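Local coordinates for protein esterase (uncultured bacterium pCosCE1, PDB 7ATL) that hydrolyses carboxylic esters as a family VIII carboxylesterase of beta-lactamase-like fold and also shows promiscuous acyltransferase activity, at residues 141-146 with 246-251; 343-348 with 358-363. All blocks are in the same frame, centred on the assembly; numbering follows the deposited sequence.

Contact 1 (141-146 with 246-251); sequences GMELSS and EIELAP
Across this contact the irregular segment M142–L144 runs past 247-250, the two directions 58° apart, and the backbone of A250, just beyond strand 246-249, donates from N to M142 O (2.9 Å). On one flank of this bond the packing is apolar. M142 lies alongside L249 and points the same way, its CB 3.8 Å from L249 CD2; a bend at chi3 then turns its methyl across I247, so that CE rests against I247 CD1. On the other flank the A250 methyl projects at the loop and meets L144 CG at 3.7 Å. To the side of this bond, E143 and E248 cross at about a right angle, with E143 CB set against the carboxylate carbon CD of E248 (3.6 Å). Bent about CB-CG (chi2 -84°), E143 turns back over the preceding backbone, where OE2 takes G141 N through its syn lone pair and M142 N weakly. The two carboxylates are nearly perpendicular, and their OE1 atoms approach to 4.6 Å. R124 forms salt bridges to both of these oxygens. One water gives a bond to E248 O and a weak one to E143 OE1; another accepts from L144 N and donates to E248 OE2 (2.6 Å). The shared arginine probably offsets the repulsion between the two acids, making this joint between loop and two-stranded sheet a small charge network beside an apolar patch.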
# COMPACT_ATOMS: atom_id res chain seq x y z
N GLY A 141 -3.17 5.50 10.93
CA GLY A 141 -3.15 4.02 10.95
C GLY A 141 -1.81 3.40 11.35
O GLY A 141 -1.76 2.17 11.47
N MET A 142 -0.75 4.18 11.61
CA MET A 142 0.61 3.61 11.86
C MET A 142 1.16 3.96 13.25
O MET A 142 2.21 3.40 13.63
CB MET A 142 1.57 4.09 10.77
CG MET A 142 1.24 3.44 9.43
SD MET A 142 2.03 4.28 8.04
CE MET A 142 0.97 5.72 7.92
N GLU A 143 0.42 4.77 14.01
CA GLU A 143 0.84 5.35 15.32
C GLU A 143 0.03 4.71 16.45
O GLU A 143 -0.96 4.02 16.16
CB GLU A 143 0.65 6.87 15.31
CG GLU A 143 -0.81 7.32 15.31
CD GLU A 143 -1.40 7.34 13.91
OE1 GLU A 143 -1.24 8.37 13.24
OE2 GLU A 143 -1.96 6.30 13.47
N LEU A 144 0.43 4.93 17.71
CA LEU A 144 -0.32 4.41 18.88
C LEU A 144 -1.56 5.28 19.09
O LEU A 144 -1.50 6.49 18.84
CB LEU A 144 0.58 4.39 20.12
CG LEU A 144 1.80 3.46 20.05
CD1 LEU A 144 2.57 3.50 21.36
CD2 LEU A 144 1.40 2.03 19.73
N SER A 145 -2.66 4.67 19.51
CA SER A 145 -3.92 5.36 19.83
C SER A 145 -4.80 4.43 20.66
O SER A 145 -4.57 3.21 20.64
CB SER A 145 -4.65 5.82 18.58
OG SER A 145 -5.64 4.89 18.17
N SER A 146 -5.83 5.01 21.30
CA SER A 146 -6.83 4.31 22.12
C SER A 146 -8.12 4.15 21.32
O SER A 146 -9.11 3.70 21.90
CB SER A 146 -7.08 5.06 23.40
OG SER A 146 -7.67 6.33 23.11
N GLU A 246 5.46 15.31 8.08
CA GLU A 246 5.99 14.45 9.16
C GLU A 246 5.01 13.32 9.37
O GLU A 246 3.81 13.58 9.42
CB GLU A 246 6.24 15.22 10.46
CG GLU A 246 7.44 16.14 10.39
CD GLU A 246 7.94 16.62 11.74
OE1 GLU A 246 7.22 16.42 12.75
OE2 GLU A 246 9.06 17.18 11.80
N ILE A 247 5.54 12.11 9.49
CA ILE A 247 4.76 10.86 9.67
C ILE A 247 5.11 10.30 11.05
O ILE A 247 6.31 10.34 11.43
CB ILE A 247 5.05 9.85 8.53
CG1 ILE A 247 4.37 8.51 8.80
CG2 ILE A 247 6.55 9.69 8.31
CD1 ILE A 247 4.35 7.59 7.63
N GLU A 248 4.11 9.79 11.75
CA GLU A 248 4.23 9.20 13.10
C GLU A 248 4.20 7.68 12.95
O GLU A 248 3.14 7.16 12.58
CB GLU A 248 3.09 9.68 14.01
CG GLU A 248 3.40 9.44 15.46
CD GLU A 248 2.36 9.83 16.50
OE1 GLU A 248 1.43 10.62 16.20
OE2 GLU A 248 2.52 9.30 17.61
N LEU A 249 5.29 7.00 13.29
CA LEU A 249 5.38 5.53 13.17
C LEU A 249 5.55 4.91 14.55
O LEU A 249 6.32 5.44 15.35
CB LEU A 249 6.56 5.16 12.27
CG LEU A 249 6.41 5.59 10.82
CD1 LEU A 249 7.72 5.32 10.04
CD2 LEU A 249 5.22 4.90 10.19
N ALA A 250 4.85 3.80 14.77
CA ALA A 250 4.91 3.02 16.01
C ALA A 250 5.03 1.55 15.63
O ALA A 250 4.03 0.83 15.53
CB ALA A 250 3.70 3.33 16.86
N PRO A 251 6.27 1.07 15.39
CA PRO A 251 6.50 -0.34 15.04
C PRO A 251 5.93 -1.39 16.01
O PRO A 251 5.72 -2.49 15.56
CB PRO A 251 8.03 -0.44 14.95
CG PRO A 251 8.42 0.97 14.58
CD PRO A 251 7.50 1.87 15.37
O HOH W 1 0.79 7.53 11.44
O HOH W 2 2.88 6.77 18.20

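Contact 2 (343-348 with 358-363); sequences YGHSWF and VALTNT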
# COMPACT_ATOMS: atom_id res chain seq x y z
N TYR A 343 7.09 2.09 4.89
CA TYR A 343 8.04 1.24 5.67
C TYR A 343 9.20 0.76 4.78
O TYR A 343 10.25 0.38 5.33
CB TYR A 343 7.33 0.08 6.38
CG TYR A 343 6.80 0.42 7.75
CD1 TYR A 343 7.65 0.80 8.77
CD2 TYR A 343 5.44 0.36 8.04
CE1 TYR A 343 7.18 1.11 10.04
CE2 TYR A 343 4.95 0.66 9.30
CZ TYR A 343 5.83 1.04 10.30
OH TYR A 343 5.38 1.35 11.54
N GLY A 344 9.00 0.72 3.46
CA GLY A 344 10.08 0.62 2.47
C GLY A 344 9.76 -0.37 1.36
O GLY A 344 10.59 -1.22 1.13
N HIS A 345 8.63 -0.24 0.68
CA HIS A 345 8.16 -1.27 -0.29
C HIS A 345 7.82 -0.64 -1.64
O HIS A 345 7.46 0.57 -1.68
CB HIS A 345 6.98 -2.10 0.22
CG HIS A 345 7.06 -2.50 1.66
ND1 HIS A 345 8.18 -3.07 2.23
CD2 HIS A 345 6.13 -2.41 2.65
CE1 HIS A 345 7.92 -3.33 3.50
NE2 HIS A 345 6.67 -2.92 3.79
N SER A 346 7.97 -1.44 -2.71
CA SER A 346 7.43 -1.18 -4.07
C SER A 346 6.83 -2.47 -4.62
O SER A 346 7.21 -3.55 -4.16
CB SER A 346 8.46 -0.57 -4.99
OG SER A 346 9.57 -1.43 -5.16
N TRP A 347 5.85 -2.35 -5.49
CA TRP A 347 5.30 -3.50 -6.24
C TRP A 347 4.69 -2.97 -7.55
O TRP A 347 4.31 -1.80 -7.61
CB TRP A 347 4.28 -4.28 -5.40
CG TRP A 347 3.06 -3.49 -5.06
CD1 TRP A 347 2.85 -2.79 -3.91
CD2 TRP A 347 1.91 -3.27 -5.89
NE1 TRP A 347 1.63 -2.18 -3.96
CE2 TRP A 347 1.03 -2.44 -5.16
CE3 TRP A 347 1.51 -3.70 -7.16
CZ2 TRP A 347 -0.21 -2.02 -5.67
CZ3 TRP A 347 0.29 -3.29 -7.66
CH2 TRP A 347 -0.56 -2.47 -6.92
N PHE A 348 4.64 -3.82 -8.56
CA PHE A 348 4.00 -3.50 -9.86
C PHE A 348 3.80 -4.80 -10.61
O PHE A 348 4.55 -5.76 -10.38
CB PHE A 348 4.81 -2.47 -10.66
CG PHE A 348 6.18 -2.89 -11.14
CD1 PHE A 348 6.34 -3.63 -12.31
CD2 PHE A 348 7.33 -2.53 -10.44
CE1 PHE A 348 7.60 -3.99 -12.76
CE2 PHE A 348 8.59 -2.90 -10.89
CZ PHE A 348 8.72 -3.63 -12.05
N VAL A 358 7.69 -7.75 -6.59
CA VAL A 358 7.47 -7.37 -5.17
C VAL A 358 8.85 -7.11 -4.55
O VAL A 358 9.73 -7.99 -4.62
CB VAL A 358 6.71 -8.47 -4.41
CG1 VAL A 358 6.75 -8.21 -2.91
CG2 VAL A 358 5.28 -8.60 -4.89
N ALA A 359 9.03 -5.93 -3.97
CA ALA A 359 10.30 -5.50 -3.36
C ALA A 359 10.02 -4.96 -1.96
O ALA A 359 9.80 -3.74 -1.83
CB ALA A 359 10.93 -4.47 -4.26
N LEU A 360 9.97 -5.85 -0.97
CA LEU A 360 9.74 -5.48 0.45
C LEU A 360 11.09 -5.20 1.09
O LEU A 360 11.99 -6.02 0.90
CB LEU A 360 9.02 -6.63 1.16
CG LEU A 360 7.64 -6.99 0.59
CD1 LEU A 360 6.88 -7.89 1.56
CD2 LEU A 360 6.81 -5.76 0.27
N THR A 361 11.24 -4.08 1.78
CA THR A 361 12.46 -3.78 2.60
C THR A 361 12.04 -3.35 4.00
O THR A 361 10.86 -3.11 4.24
CB THR A 361 13.40 -2.73 1.98
OG1 THR A 361 13.10 -1.42 2.46
CG2 THR A 361 13.40 -2.73 0.46
N ASN A 362 13.01 -3.29 4.89
CA ASN A 362 12.80 -2.92 6.30
C ASN A 362 13.44 -1.55 6.47
O ASN A 362 13.77 -1.21 7.59
CB ASN A 362 13.40 -3.98 7.22
CG ASN A 362 14.90 -4.09 7.07
OD1 ASN A 362 15.52 -3.34 6.32
ND2 ASN A 362 15.50 -5.00 7.83
N THR A 363 13.60 -0.80 5.38
CA THR A 363 14.32 0.50 5.38
C THR A 363 13.44 1.59 4.74
O THR A 363 13.32 1.63 3.51
CB THR A 363 15.67 0.31 4.68
OG1 THR A 363 16.35 -0.71 5.41
CG2 THR A 363 16.49 1.59 4.64
O HOH W 3 11.16 -1.58 -2.97
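Backbone bonds define the pairing of strands 345-348 and 358-361, which run antiparallel at 173° with their axes 4.9 Å apart. S346 and A359 form a hydrogen-bonded pair, with S346 N giving to A359 O at 3.1 Å and A359 N to S346 O at 3.0 Å, both nearly straight; W347 and V358 follow as a non-hydrogen-bonded pair. A CA-H...O contact from H345 CA to A359 O adds to this ladder, and T361 N gives a weak bond to G344 O. Bonds involving side chains take over where the strands end. T361 OG1 donates to the same G344 O (2.8 Å), reaching a lone pair in the plane of that carbonyl, and accepts T363 N, closing an ST turn. T361 N also bonds H345 ND1 (3.3 Å), which it meets almost exactly in the plane of the imidazole. Since H345 NE2 bonds R62 O, the imidazole is held at both nitrogens, consistent with a proton on NE2. Apolar contact comes over the face of that ring: L360 CD2 makes a CH-pi contact 3.9 Å from the H345 centroid. W347 and V358 share this side of the sheet and pack on helix 271-283. On the reverse side, S346 OG lies 3.4 Å from A359 CB and gives a bond to a water that in turn donates to A359 O; helix 372-381 lies over this side. G344 and H345 together face G341 on the neighbouring strand, a classic beta bulge. Strands 345-350 and 355-361 form an antiparallel beta hairpin in the central sheet, packed between helices as in the beta-lactamase fold.

How the contacts relate
Both segments of contact 1 come earlier in the chain than those of contact 2, and the centres of the two contacts lie 19 Å apart. Contact 2 belongs to the central antiparallel sheet, whereas contact 1 joins a loop to the separate two-stranded sheet formed by 235-238 and 246-249. Y343 bridges them: its ring reaches from contact 2 to the end of strand 246-249, where Y343 OH packs 3.8 Å from L249 CD2. R62 links them as well, bonding P251 O of contact 1 and H345 NE2 of contact 2. M142 and W347 both come close to, but make no contact with, the S65, K68 and Y123 set, a probable SxxK-type catalytic centre as in beta-lactamase relatives.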